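Local coordinates for protein MaoC-like dehydratase (Phytophthora Capsici, PDB 3KH8) that probably catalyses the reversible hydration of enoyl-CoA thioesters, as a carbon-oxygen lyase of the hot dog-fold MaoC-like dehydratase family, at residues Val64-Ser69 / Gln221-Ser226; Asp208-Phe213 / Gln292-Gln297; Pro247-Leu252 / Ser283-Gly288; Lys264-Gly269 / Phe322-Asp327. All blocks are in the same frame, centred on the assembly; numbering follows the deposited sequence.

Contact 1 joins the end of helix 56-65 to helix 219-223, and so links the N-terminal hydratase 2 region to the MaoC-like region; contacts 2 and 3 lie entirely in the latter. Along the chain the segments of contact 2 alternate with those of contacts 1 and 4, and those of contact 3 with contact 4. Contacts 3 and 4 sit at opposite ends of helix 251-266, centres about 26 Å apart. Contacts 2 and 4, centres about 14 Å apart, touch and share the antiparallel sheet. Contact 3, its centre about 13 Å from that of contact 1, meets it through H250 and Y223. The four tie the long helix, its sheet and both regions together, consistent with a double hot dog fold.

Contact 1 (Val64-Ser69 / Gln221-Ser226); sequences VGIGES and QVYRLS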
loop_
_atom_site.group_PDB
_atom_site.type_symbol
_atom_site.label_atom_id
_atom_site.label_comp_id
_atom_site.label_asym_id
_atom_site.label_seq_id
_atom_site.Cartn_x
_atom_site.Cartn_y
_atom_site.Cartn_z
ATOM N N VAL A 64 -0.640 6.304 1.325
ATOM C CA VAL A 64 -0.140 5.472 2.429
ATOM C C VAL A 64 1.367 5.196 2.286
ATOM O O VAL A 64 2.081 5.106 3.285
ATOM C CB VAL A 64 -0.965 4.147 2.662
ATOM C CG1 VAL A 64 -2.459 4.440 2.795
ATOM C CG2 VAL A 64 -0.714 3.112 1.578
ATOM N N GLY A 65 1.837 5.110 1.042
ATOM C CA GLY A 65 3.256 4.911 0.749
ATOM C C GLY A 65 4.134 6.033 1.281
ATOM O O GLY A 65 5.246 5.786 1.736
ATOM N N ILE A 66 3.640 7.267 1.225
ATOM C CA ILE A 66 4.398 8.407 1.760
ATOM C C ILE A 66 4.026 8.711 3.220
ATOM O O ILE A 66 4.490 9.691 3.800
ATOM C CB ILE A 66 4.301 9.665 0.859
ATOM C CG1 ILE A 66 2.847 10.142 0.712
ATOM C CG2 ILE A 66 4.946 9.389 -0.511
ATOM C CD1 ILE A 66 2.712 11.532 0.076
ATOM N N GLY A 67 3.190 7.854 3.804
ATOM C CA GLY A 67 2.862 7.942 5.223
ATOM C C GLY A 67 1.743 8.902 5.573
ATOM O O GLY A 67 1.512 9.172 6.752
ATOM N N GLU A 68 1.039 9.416 4.568
ATOM C CA GLU A 68 -0.082 10.321 4.825
ATOM C C GLU A 68 -1.298 9.548 5.341
ATOM O O GLU A 68 -1.612 8.465 4.836
ATOM C CB GLU A 68 -0.448 11.124 3.570
ATOM C CG GLU A 68 -1.492 12.223 3.813
ATOM C CD GLU A 68 -1.107 13.152 4.956
ATOM O OE1 GLU A 68 -0.103 13.883 4.819
ATOM O OE2 GLU A 68 -1.810 13.147 5.992
ATOM N N SER A 69 -1.961 10.110 6.348
ATOM C CA SER A 69 -3.134 9.496 6.970
ATOM C C SER A 69 -4.401 10.349 6.855
ATOM O O SER A 69 -5.505 9.861 7.113
ATOM C CB SER A 69 -2.858 9.184 8.442
ATOM O OG SER A 69 -2.475 10.350 9.145
ATOM N N GLN A 221 8.952 -0.778 1.545
ATOM C CA GLN A 221 8.177 -1.938 1.078
ATOM C C GLN A 221 6.789 -1.518 0.607
ATOM O O GLN A 221 6.209 -2.149 -0.285
ATOM C CB GLN A 221 8.044 -2.995 2.177
ATOM C CG GLN A 221 9.364 -3.571 2.698
ATOM C CD GLN A 221 9.150 -4.768 3.612
ATOM O OE1 GLN A 221 8.034 -5.025 4.059
ATOM N NE2 GLN A 221 10.221 -5.507 3.890
ATOM N N VAL A 222 6.263 -0.453 1.212
ATOM C CA VAL A 222 4.951 0.078 0.838
ATOM C C VAL A 222 5.096 1.113 -0.277
ATOM O O VAL A 222 4.361 1.071 -1.267
ATOM C CB VAL A 222 4.200 0.699 2.056
ATOM C CG1 VAL A 222 2.778 1.111 1.667
ATOM C CG2 VAL A 222 4.152 -0.288 3.213
ATOM N N TYR A 223 6.052 2.028 -0.125
ATOM C CA TYR A 223 6.247 3.092 -1.120
ATOM C C TYR A 223 6.561 2.563 -2.525
ATOM O O TYR A 223 6.090 3.121 -3.518
ATOM C CB TYR A 223 7.305 4.119 -0.678
ATOM C CG TYR A 223 7.464 5.214 -1.706
ATOM C CD1 TYR A 223 6.553 6.266 -1.776
ATOM C CD2 TYR A 223 8.490 5.169 -2.648
ATOM C CE1 TYR A 223 6.673 7.255 -2.742
ATOM C CE2 TYR A 223 8.614 6.155 -3.626
ATOM C CZ TYR A 223 7.705 7.194 -3.660
ATOM O OH TYR A 223 7.815 8.167 -4.612
ATOM N N ARG A 224 7.341 1.487 -2.613
ATOM C CA ARG A 224 7.726 0.918 -3.917
ATOM C C ARG A 224 6.531 0.489 -4.782
ATOM O O ARG A 224 6.646 0.374 -6.010
ATOM C CB ARG A 224 8.721 -0.237 -3.749
ATOM C CG ARG A 224 8.187 -1.490 -3.059
ATOM C CD ARG A 224 9.343 -2.356 -2.551
ATOM N NE ARG A 224 10.170 -2.879 -3.643
ATOM C CZ ARG A 224 9.893 -3.980 -4.339
ATOM N NH1 ARG A 224 8.807 -4.696 -4.057
ATOM N NH2 ARG A 224 10.709 -4.374 -5.315
ATOM N N LEU A 225 5.386 0.273 -4.136
ATOM C CA LEU A 225 4.187 -0.198 -4.823
ATOM C C LEU A 225 3.562 0.881 -5.707
ATOM O O LEU A 225 2.645 0.606 -6.479
ATOM C CB LEU A 225 3.174 -0.782 -3.820
ATOM C CG LEU A 225 3.714 -1.903 -2.911
ATOM C CD1 LEU A 225 2.646 -2.481 -1.986
ATOM C CD2 LEU A 225 4.356 -3.007 -3.720
ATOM N N SER A 226 4.079 2.103 -5.603
ATOM C CA SER A 226 3.654 3.202 -6.467
ATOM C C SER A 226 4.468 3.297 -7.765
ATOM O O SER A 226 4.231 4.190 -8.580
ATOM C CB SER A 226 3.674 4.531 -5.699
ATOM O OG SER A 226 2.616 4.575 -4.752
#
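V222 and Y223 flank G65 where two short helices of what the two family regions suggest is a double hot dog fold meet, joining the hydratase 2 N-terminal region to the MaoC-like region. The backbones come close, G65 CA lying 4.0 Å from Y223 CA, with no hydrogen bond across the gap. With no side chain on G65, the V222 methyl and Y223 CB both pack directly on its backbone. V222 has CG1 anti to its own nitrogen (chi1 -174°), which directs that methyl at G65 CA, 3.9 Å away; V64 CG2 reaches the same methyl, the two valines meeting at about a right angle. Helix 56-65 then ends in a Schellman motif with G67 as the C-prime residue, where G67 N binds V64 O at 3.0 Å. I66 holds CG1 in the crowded position between backbone N and carbonyl carbon (chi1 60°), leaving CG2 turned to the tyrosine while the longer branch leads away. The Y223 ring also meets H250 edge-to-face. G65 O sits at the edge of that ring, near its plane and 3.6 Å from Y223 CB, whereas I66 CG2 approaches obliquely, 3.5 Å from Y223 CE1.

Contact 2 (Asp208-Phe213 / Gln292-Gln297); sequences DFNDEF and QTRMWQ
M295 and F209 face each other across an antiparallel strand pair, their side chains on the same sheet face as those of D211 and T293. The methionine is bent at its last torsion (chi3 -77°), which swings CE over the neighbouring strand, 4.0 Å from F209 CB and 4.1 Å from D211 CB. Helix 251-266 covers this face: A261 touches D211 and T293, and Q265 touches F209. On the other face N210 and R294 pair with their flat groups nearly perpendicular, amide and guanidinium planes 86° apart. N210 OD1 comes alongside the arginine's aliphatic part, 3.9 Å from R294 CG, while NH1 of R294 is hydrogen-bonded to Q306. Segments 209-213 and 292-297, parts of strands 209-214 and 290-297 of the hot dog sheet, run antiparallel, their axes 4.6 Å apart at closest, and reciprocal backbone bonds join F209 with M295 and D211 with T293. At the end of the pair a classic beta bulge sets both D208 and F209 opposite M295; D208 N gives M295 O only a weak bond. The bulge carries the D208 carboxylate round to Q297, whose N donates to OD2 at 2.7 Å, at its anti lone pair; OD1 forms a salt bridge with R205, whose backbone O also accepts from W296 NE1. Water 1 lies 2.9 Å from T293 OG1 and bonds weakly to D211 O.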
loop_
_atom_site.group_PDB
_atom_site.type_symbol
_atom_site.label_atom_id
_atom_site.label_comp_id
_atom_site.label_asym_id
_atom_site.label_seq_id
_atom_site.Cartn_x
_atom_site.Cartn_y
_atom_site.Cartn_z
ATOM N N ASP A 208 10.914 28.961 10.496
ATOM C CA ASP A 208 9.637 29.524 10.918
ATOM C C ASP A 208 8.687 28.439 11.412
ATOM O O ASP A 208 7.944 28.642 12.371
ATOM C CB ASP A 208 9.001 30.307 9.767
ATOM C CG ASP A 208 9.819 31.526 9.373
ATOM O OD1 ASP A 208 10.456 32.132 10.263
ATOM O OD2 ASP A 208 9.828 31.877 8.176
ATOM N N PHE A 209 8.728 27.283 10.755
ATOM C CA PHE A 209 7.856 26.166 11.100
ATOM C C PHE A 209 8.623 24.853 11.021
ATOM O O PHE A 209 9.555 24.712 10.226
ATOM C CB PHE A 209 6.632 26.127 10.172
ATOM C CG PHE A 209 5.836 27.408 10.158
ATOM C CD1 PHE A 209 4.983 27.729 11.214
ATOM C CD2 PHE A 209 5.941 28.295 9.088
ATOM C CE1 PHE A 209 4.245 28.920 11.205
ATOM C CE2 PHE A 209 5.208 29.485 9.070
ATOM C CZ PHE A 209 4.359 29.797 10.133
ATOM N N ASN A 210 8.234 23.904 11.865
ATOM C CA ASN A 210 8.819 22.571 11.868
ATOM C C ASN A 210 7.728 21.517 11.901
ATOM O O ASN A 210 6.659 21.738 12.470
ATOM C CB ASN A 210 9.744 22.384 13.074
ATOM C CG ASN A 210 10.962 23.286 13.026
ATOM O OD1 ASN A 210 11.915 23.029 12.286
ATOM N ND2 ASN A 210 10.941 24.346 13.826
ATOM N N ASP A 211 8.003 20.379 11.276
ATOM C CA ASP A 211 7.122 19.222 11.334
ATOM C C ASP A 211 8.028 18.003 11.358
ATOM O O ASP A 211 9.184 18.072 10.933
ATOM C CB ASP A 211 6.185 19.188 10.116
ATOM C CG ASP A 211 4.922 18.338 10.346
ATOM O OD1 ASP A 211 4.805 17.666 11.395
ATOM O OD2 ASP A 211 4.038 18.343 9.461
ATOM N N GLU A 212 7.523 16.893 11.878
ATOM C CA GLU A 212 8.282 15.651 11.823
ATOM C C GLU A 212 7.386 14.460 11.544
ATOM O O GLU A 212 6.206 14.456 11.896
ATOM C CB GLU A 212 9.110 15.428 13.096
ATOM C CG GLU A 212 8.298 15.235 14.364
ATOM C CD GLU A 212 9.136 14.712 15.520
ATOM O OE1 GLU A 212 10.294 15.160 15.685
ATOM O OE2 GLU A 212 8.627 13.850 16.267
ATOM N N PHE A 213 7.964 13.464 10.887
ATOM C CA PHE A 213 7.272 12.220 10.615
ATOM C C PHE A 213 8.219 11.052 10.833
ATOM O O PHE A 213 9.287 10.981 10.225
ATOM C CB PHE A 213 6.694 12.194 9.191
ATOM C CG PHE A 213 6.017 10.895 8.843
ATOM C CD1 PHE A 213 4.783 10.566 9.406
ATOM C CD2 PHE A 213 6.620 9.991 7.970
ATOM C CE1 PHE A 213 4.158 9.358 9.096
ATOM C CE2 PHE A 213 6.006 8.783 7.658
ATOM C CZ PHE A 213 4.773 8.467 8.224
ATOM N N GLN A 292 12.460 15.241 9.712
ATOM C CA GLN A 292 12.047 16.580 10.133
ATOM C C GLN A 292 12.044 17.513 8.935
ATOM O O GLN A 292 13.039 17.597 8.211
ATOM C CB GLN A 292 13.015 17.150 11.175
ATOM C CG GLN A 292 13.107 16.383 12.483
ATOM C CD GLN A 292 14.289 16.837 13.333
ATOM O OE1 GLN A 292 15.421 16.920 12.855
ATOM N NE2 GLN A 292 14.028 17.125 14.599
ATOM N N THR A 293 10.942 18.227 8.737
ATOM C CA THR A 293 10.883 19.240 7.690
ATOM C C THR A 293 10.999 20.640 8.310
ATOM O O THR A 293 10.143 21.050 9.105
ATOM C CB THR A 293 9.608 19.098 6.812
ATOM O OG1 THR A 293 9.554 17.777 6.257
ATOM C CG2 THR A 293 9.616 20.105 5.670
ATOM N N ARG A 294 12.073 21.346 7.959
ATOM C CA ARG A 294 12.306 22.723 8.415
ATOM C C ARG A 294 11.790 23.686 7.360
ATOM O O ARG A 294 12.179 23.591 6.200
ATOM C CB ARG A 294 13.801 22.992 8.605
ATOM C CG ARG A 294 14.538 22.037 9.513
ATOM C CD ARG A 294 16.037 22.265 9.384
ATOM N NE ARG A 294 16.778 21.575 10.435
ATOM C CZ ARG A 294 18.093 21.372 10.421
ATOM N NH1 ARG A 294 18.829 21.791 9.397
ATOM N NH2 ARG A 294 18.669 20.736 11.428
ATOM N N MET A 295 10.934 24.624 7.760
ATOM C CA MET A 295 10.290 25.515 6.796
ATOM C C MET A 295 10.506 27.003 7.087
ATOM O O MET A 295 10.330 27.463 8.222
ATOM C CB MET A 295 8.796 25.185 6.676
ATOM C CG MET A 295 8.521 23.765 6.146
ATOM S SD MET A 295 6.831 23.183 6.404
ATOM C CE MET A 295 6.847 22.741 8.139
ATOM N N TRP A 296 10.898 27.737 6.049
ATOM C CA TRP A 296 11.123 29.178 6.141
ATOM C C TRP A 296 10.164 29.914 5.203
ATOM O O TRP A 296 10.245 29.770 3.979
ATOM C CB TRP A 296 12.563 29.530 5.754
ATOM C CG TRP A 296 13.639 29.106 6.724
ATOM C CD1 TRP A 296 14.176 29.860 7.735
ATOM C CD2 TRP A 296 14.342 27.854 6.742
ATOM N NE1 TRP A 296 15.155 29.148 8.390
ATOM C CE2 TRP A 296 15.278 27.915 7.803
ATOM C CE3 TRP A 296 14.267 26.681 5.974
ATOM C CZ2 TRP A 296 16.136 26.851 8.112
ATOM C CZ3 TRP A 296 15.116 25.620 6.285
ATOM C CH2 TRP A 296 16.037 25.714 7.347
ATOM N N GLN A 297 9.254 30.685 5.791
ATOM C CA GLN A 297 8.354 31.556 5.037
ATOM C C GLN A 297 9.153 32.730 4.476
ATOM O O GLN A 297 9.811 33.455 5.224
ATOM C CB GLN A 297 7.214 32.046 5.946
ATOM C CG GLN A 297 6.272 33.093 5.331
ATOM C CD GLN A 297 5.391 32.535 4.228
ATOM O OE1 GLN A 297 5.633 32.771 3.044
ATOM N NE2 GLN A 297 4.367 31.783 4.611
HETATM O O HOH W 1 8.422 16.138 8.326
#

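Contact 3 (Pro247-Leu252 / Ser283-Gly288); sequences PILHGL and SPCFPG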
loop_
_atom_site.group_PDB
_atom_site.type_symbol
_atom_site.label_atom_id
_atom_site.label_comp_id
_atom_site.label_asym_id
_atom_site.label_seq_id
_atom_site.Cartn_x
_atom_site.Cartn_y
_atom_site.Cartn_z
ATOM N N PRO A 247 19.009 -1.413 3.262
ATOM C CA PRO A 247 18.389 -0.678 2.154
ATOM C C PRO A 247 18.069 0.771 2.529
ATOM O O PRO A 247 17.781 1.059 3.690
ATOM C CB PRO A 247 17.098 -1.459 1.902
ATOM C CG PRO A 247 17.421 -2.850 2.323
ATOM C CD PRO A 247 18.315 -2.691 3.524
ATOM N N ILE A 248 18.138 1.670 1.554
ATOM C CA ILE A 248 17.772 3.071 1.778
ATOM C C ILE A 248 16.336 3.357 1.334
ATOM O O ILE A 248 15.817 2.699 0.429
ATOM C CB ILE A 248 18.755 4.050 1.078
ATOM C CG1 ILE A 248 18.701 3.887 -0.450
ATOM C CG2 ILE A 248 20.179 3.858 1.620
ATOM C CD1 ILE A 248 19.347 5.022 -1.227
ATOM N N LEU A 249 15.700 4.337 1.975
ATOM C CA LEU A 249 14.372 4.786 1.572
ATOM C C LEU A 249 14.482 5.564 0.265
ATOM O O LEU A 249 15.468 6.266 0.049
ATOM C CB LEU A 249 13.740 5.659 2.666
ATOM C CG LEU A 249 12.320 6.209 2.469
ATOM C CD1 LEU A 249 11.266 5.082 2.414
ATOM C CD2 LEU A 249 11.974 7.218 3.560
ATOM N N HIS A 250 13.481 5.418 -0.601
ATOM C CA HIS A 250 13.406 6.168 -1.860
ATOM C C HIS A 250 13.538 7.654 -1.578
ATOM O O HIS A 250 12.849 8.177 -0.705
ATOM C CB HIS A 250 12.048 5.964 -2.542
ATOM C CG HIS A 250 11.732 4.543 -2.899
ATOM N ND1 HIS A 250 11.528 3.561 -1.953
ATOM C CD2 HIS A 250 11.519 3.957 -4.101
ATOM C CE1 HIS A 250 11.232 2.424 -2.558
ATOM N NE2 HIS A 250 11.226 2.636 -3.862
ATOM N N GLY A 251 14.414 8.334 -2.318
ATOM C CA GLY A 251 14.516 9.791 -2.234
ATOM C C GLY A 251 13.191 10.498 -2.498
ATOM O O GLY A 251 12.868 11.494 -1.846
ATOM N N LEU A 252 12.412 9.976 -3.446
ATOM C CA LEU A 252 11.113 10.569 -3.768
ATOM C C LEU A 252 10.069 10.391 -2.657
ATOM O O LEU A 252 9.137 11.189 -2.555
ATOM C CB LEU A 252 10.581 10.054 -5.111
ATOM C CG LEU A 252 11.257 10.642 -6.358
ATOM C CD1 LEU A 252 10.807 9.898 -7.626
ATOM C CD2 LEU A 252 10.984 12.145 -6.476
ATOM N N SER A 283 21.794 13.463 1.008
ATOM C CA SER A 283 22.299 12.262 1.678
ATOM C C SER A 283 21.166 11.250 1.871
ATOM O O SER A 283 19.991 11.625 1.802
ATOM C CB SER A 283 22.966 12.615 3.015
ATOM O OG SER A 283 22.005 12.933 4.005
ATOM N N PRO A 284 21.508 9.967 2.103
ATOM C CA PRO A 284 20.445 8.970 2.149
ATOM C C PRO A 284 19.691 8.915 3.472
ATOM O O PRO A 284 20.215 9.302 4.520
ATOM C CB PRO A 284 21.187 7.654 1.893
ATOM C CG PRO A 284 22.562 7.896 2.393
ATOM C CD PRO A 284 22.849 9.348 2.145
ATOM N N CYS A 285 18.454 8.432 3.391
ATOM C CA CYS A 285 17.600 8.195 4.543
ATOM C C CYS A 285 17.379 6.689 4.680
ATOM O O CYS A 285 17.301 5.973 3.684
ATOM C CB CYS A 285 16.261 8.905 4.339
ATOM S SG CYS A 285 15.093 8.772 5.701
ATOM N N PHE A 286 17.286 6.210 5.916
ATOM C CA PHE A 286 17.006 4.801 6.152
ATOM C C PHE A 286 15.585 4.629 6.671
ATOM O O PHE A 286 15.153 5.373 7.558
ATOM C CB PHE A 286 18.037 4.188 7.110
ATOM C CG PHE A 286 19.449 4.300 6.614
ATOM C CD1 PHE A 286 19.925 3.434 5.632
ATOM C CD2 PHE A 286 20.299 5.285 7.111
ATOM C CE1 PHE A 286 21.227 3.540 5.162
ATOM C CE2 PHE A 286 21.603 5.399 6.647
ATOM C CZ PHE A 286 22.070 4.523 5.666
ATOM N N PRO A 287 14.841 3.659 6.106
ATOM C CA PRO A 287 13.474 3.438 6.579
ATOM C C PRO A 287 13.491 3.185 8.081
ATOM O O PRO A 287 14.327 2.420 8.569
ATOM C CB PRO A 287 13.032 2.177 5.826
ATOM C CG PRO A 287 13.976 2.036 4.684
ATOM C CD PRO A 287 15.272 2.624 5.149
ATOM N N GLY A 288 12.597 3.847 8.808
ATOM C CA GLY A 288 12.601 3.779 10.268
ATOM C C GLY A 288 13.072 5.063 10.925
ATOM O O GLY A 288 12.786 5.307 12.097
HETATM O O HOH W 2 17.493 7.869 0.821
#
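L249 and I248 fill the apolar centre, each set against two residues of the 283-288 loop. L249 carries CG anti to its nitrogen (chi1 -178°), which extends the side chain toward the cysteine: CD2 lies 4.1 Å from C285 SG, while CB rests 4.2 Å from P287 CG. I248 turns its CG2 branch to the loop, and this single methyl touches both P284 CB, at 3.9 Å, and F286 CE1, at 3.7 Å; it approaches the phenylalanine ring at a slant. The carbonyl of P247 marks the passage from apolar to polar surroundings. Its oxygen lies in the plane of the F286 ring, at the edge next to CD1, and is 3.3 Å from P287 CD. Beyond it, one direct hydrogen bond crosses the contact: L249 N donates to C285 O at 2.9 Å with an N-H...O angle of 158°, the donor standing 29° out of the carbonyl plane. Water 2 supplies the complementary link, donating to L249 O at 2.7 Å and accepting from C285 N at 2.8 Å, so both backbone polar groups of L249 are engaged with C285. Farther along, I248 O accepts from H233 ND1, and the H233 ring stacks on H250, the N-cap of helix 251-266. The arrangement places the loop between strands 274-281 and 290-297 beside the entry to the long central helix of the hot dog fold.

Contact 4 (Lys264-Gly269 / Phe322-Asp327); sequences KQFCGG and FVYTQD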
loop_
_atom_site.group_PDB
_atom_site.type_symbol
_atom_site.label_atom_id
_atom_site.label_comp_id
_atom_site.label_asym_id
_atom_site.label_seq_id
_atom_site.Cartn_x
_atom_site.Cartn_y
_atom_site.Cartn_z
ATOM N N LYS A 264 0.351 20.677 4.562
ATOM C CA LYS A 264 -0.335 20.805 5.851
ATOM C C LYS A 264 -0.196 22.218 6.428
ATOM O O LYS A 264 -1.169 22.793 6.926
ATOM C CB LYS A 264 0.208 19.764 6.839
ATOM C CG LYS A 264 -0.600 19.612 8.117
ATOM C CD LYS A 264 0.056 18.602 9.051
ATOM C CE LYS A 264 -0.761 18.399 10.315
ATOM N NZ LYS A 264 -0.117 17.392 11.211
ATOM N N GLN A 265 1.010 22.773 6.346
ATOM C CA GLN A 265 1.286 24.095 6.911
ATOM C C GLN A 265 0.696 25.249 6.091
ATOM O O GLN A 265 0.137 26.191 6.660
ATOM C CB GLN A 265 2.793 24.292 7.134
ATOM C CG GLN A 265 3.180 25.634 7.786
ATOM C CD GLN A 265 2.550 25.844 9.151
ATOM O OE1 GLN A 265 2.572 24.955 10.002
ATOM N NE2 GLN A 265 1.990 27.031 9.368
ATOM N N PHE A 266 0.792 25.158 4.765
ATOM C CA PHE A 266 0.545 26.314 3.898
ATOM C C PHE A 266 -0.685 26.280 2.989
ATOM O O PHE A 266 -1.219 27.339 2.636
ATOM C CB PHE A 266 1.800 26.628 3.075
ATOM C CG PHE A 266 3.013 26.925 3.913
ATOM C CD1 PHE A 266 3.161 28.164 4.534
ATOM C CD2 PHE A 266 4.002 25.963 4.088
ATOM C CE1 PHE A 266 4.279 28.443 5.316
ATOM C CE2 PHE A 266 5.124 26.229 4.870
ATOM C CZ PHE A 266 5.266 27.471 5.487
ATOM N N CYS A 267 -1.138 25.091 2.593
ATOM C CA CYS A 267 -2.122 25.002 1.505
ATOM C C CYS A 267 -3.601 25.053 1.912
ATOM O O CYS A 267 -4.478 25.055 1.047
ATOM C CB CYS A 267 -1.838 23.792 0.609
ATOM S SG CYS A 267 -0.337 23.945 -0.389
ATOM N N GLY A 268 -3.871 25.103 3.218
ATOM C CA GLY A 268 -5.241 25.209 3.736
ATOM C C GLY A 268 -6.232 24.191 3.189
ATOM O O GLY A 268 -7.356 24.547 2.822
ATOM N N GLY A 269 -5.807 22.931 3.116
ATOM C CA GLY A 269 -6.677 21.835 2.677
ATOM C C GLY A 269 -7.077 21.841 1.212
ATOM O O GLY A 269 -7.994 21.124 0.816
ATOM N N PHE A 322 9.396 25.805 -2.311
ATOM C CA PHE A 322 7.986 25.475 -2.476
ATOM C C PHE A 322 7.215 26.740 -2.831
ATOM O O PHE A 322 7.374 27.770 -2.177
ATOM C CB PHE A 322 7.448 24.866 -1.178
ATOM C CG PHE A 322 5.972 24.552 -1.199
ATOM C CD1 PHE A 322 5.115 25.140 -0.273
ATOM C CD2 PHE A 322 5.445 23.651 -2.120
ATOM C CE1 PHE A 322 3.751 24.850 -0.274
ATOM C CE2 PHE A 322 4.088 23.356 -2.131
ATOM C CZ PHE A 322 3.237 23.953 -1.204
ATOM N N VAL A 323 6.395 26.661 -3.875
ATOM C CA VAL A 323 5.542 27.783 -4.264
ATOM C C VAL A 323 4.073 27.388 -4.132
ATOM O O VAL A 323 3.646 26.354 -4.653
ATOM C CB VAL A 323 5.865 28.302 -5.697
ATOM C CG1 VAL A 323 4.942 29.460 -6.086
ATOM C CG2 VAL A 323 7.330 28.730 -5.796
ATOM N N TYR A 324 3.317 28.212 -3.414
ATOM C CA TYR A 324 1.895 27.981 -3.212
ATOM C C TYR A 324 1.089 29.260 -3.450
ATOM O O TYR A 324 1.639 30.367 -3.424
ATOM C CB TYR A 324 1.634 27.419 -1.806
ATOM C CG TYR A 324 1.826 28.414 -0.683
ATOM C CD1 TYR A 324 3.102 28.764 -0.241
ATOM C CD2 TYR A 324 0.728 29.004 -0.056
ATOM C CE1 TYR A 324 3.279 29.681 0.788
ATOM C CE2 TYR A 324 0.894 29.922 0.976
ATOM C CZ TYR A 324 2.172 30.255 1.391
ATOM O OH TYR A 324 2.343 31.161 2.406
ATOM N N THR A 325 -0.211 29.095 -3.692
ATOM C CA THR A 325 -1.141 30.220 -3.811
ATOM C C THR A 325 -1.417 30.817 -2.431
ATOM O O THR A 325 -1.873 30.119 -1.524
ATOM C CB THR A 325 -2.471 29.793 -4.481
ATOM O OG1 THR A 325 -2.195 29.161 -5.735
ATOM C CG2 THR A 325 -3.372 31.000 -4.724
ATOM N N GLN A 326 -1.132 32.111 -2.290
ATOM C CA GLN A 326 -1.263 32.829 -1.015
ATOM C C GLN A 326 -2.695 32.918 -0.490
ATOM O O GLN A 326 -3.650 32.846 -1.265
ATOM C CB GLN A 326 -0.672 34.233 -1.141
ATOM C CG GLN A 326 0.817 34.290 -0.875
ATOM C CD GLN A 326 1.422 35.628 -1.235
ATOM O OE1 GLN A 326 1.543 35.971 -2.415
ATOM N NE2 GLN A 326 1.819 36.390 -0.221
ATOM N N ASP A 327 -2.822 33.082 0.829
ATOM C CA ASP A 327 -4.119 33.184 1.516
ATOM C C ASP A 327 -5.059 34.218 0.891
ATOM O O ASP A 327 -6.251 33.951 0.713
ATOM C CB ASP A 327 -3.919 33.509 3.005
ATOM C CG ASP A 327 -3.394 32.326 3.809
ATOM O OD1 ASP A 327 -3.055 31.279 3.217
ATOM O OD2 ASP A 327 -3.319 32.450 5.052
HETATM O O HOH W 3 -1.229 29.522 4.063
#
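F266, near the end of helix 251-266, and C267, next in the chain, fit into the relief made by F322 and Y324. The first bump is the F266 methylene: CB stands 3.8 Å above the centroid of the Y324 ring and only 4° off its normal, a CH-pi contact over the middle of the face. The tyrosine presents that face with CG between its backbone N and carbonyl carbon (chi1 71°). From CB the F266 ring runs toward the hydroxyl end of the tyrosine, CD1 lying 3.8 Å from Y324 OH, the ring planes oblique at 36°. The second bump is sulfur: C267 SG points into the angle between the two aromatic residues, meeting the F322 ring at its edge, in plane, 3.7 Å from CZ, and coming 4.2 Å from Y324 CB. At the polar rim water 3 donates to F266 O and to D327 OD1, which also forms a salt bridge with R273. Y324 OH is probably hydrogen-bonded to Q297 NE2 on strand 290-297; with the methylene over one face, this would limit the ring's movement. F266 also reaches V303 and M295, the helix end seating against the curved antiparallel sheet that wraps it, the defining layout of the hot dog fold.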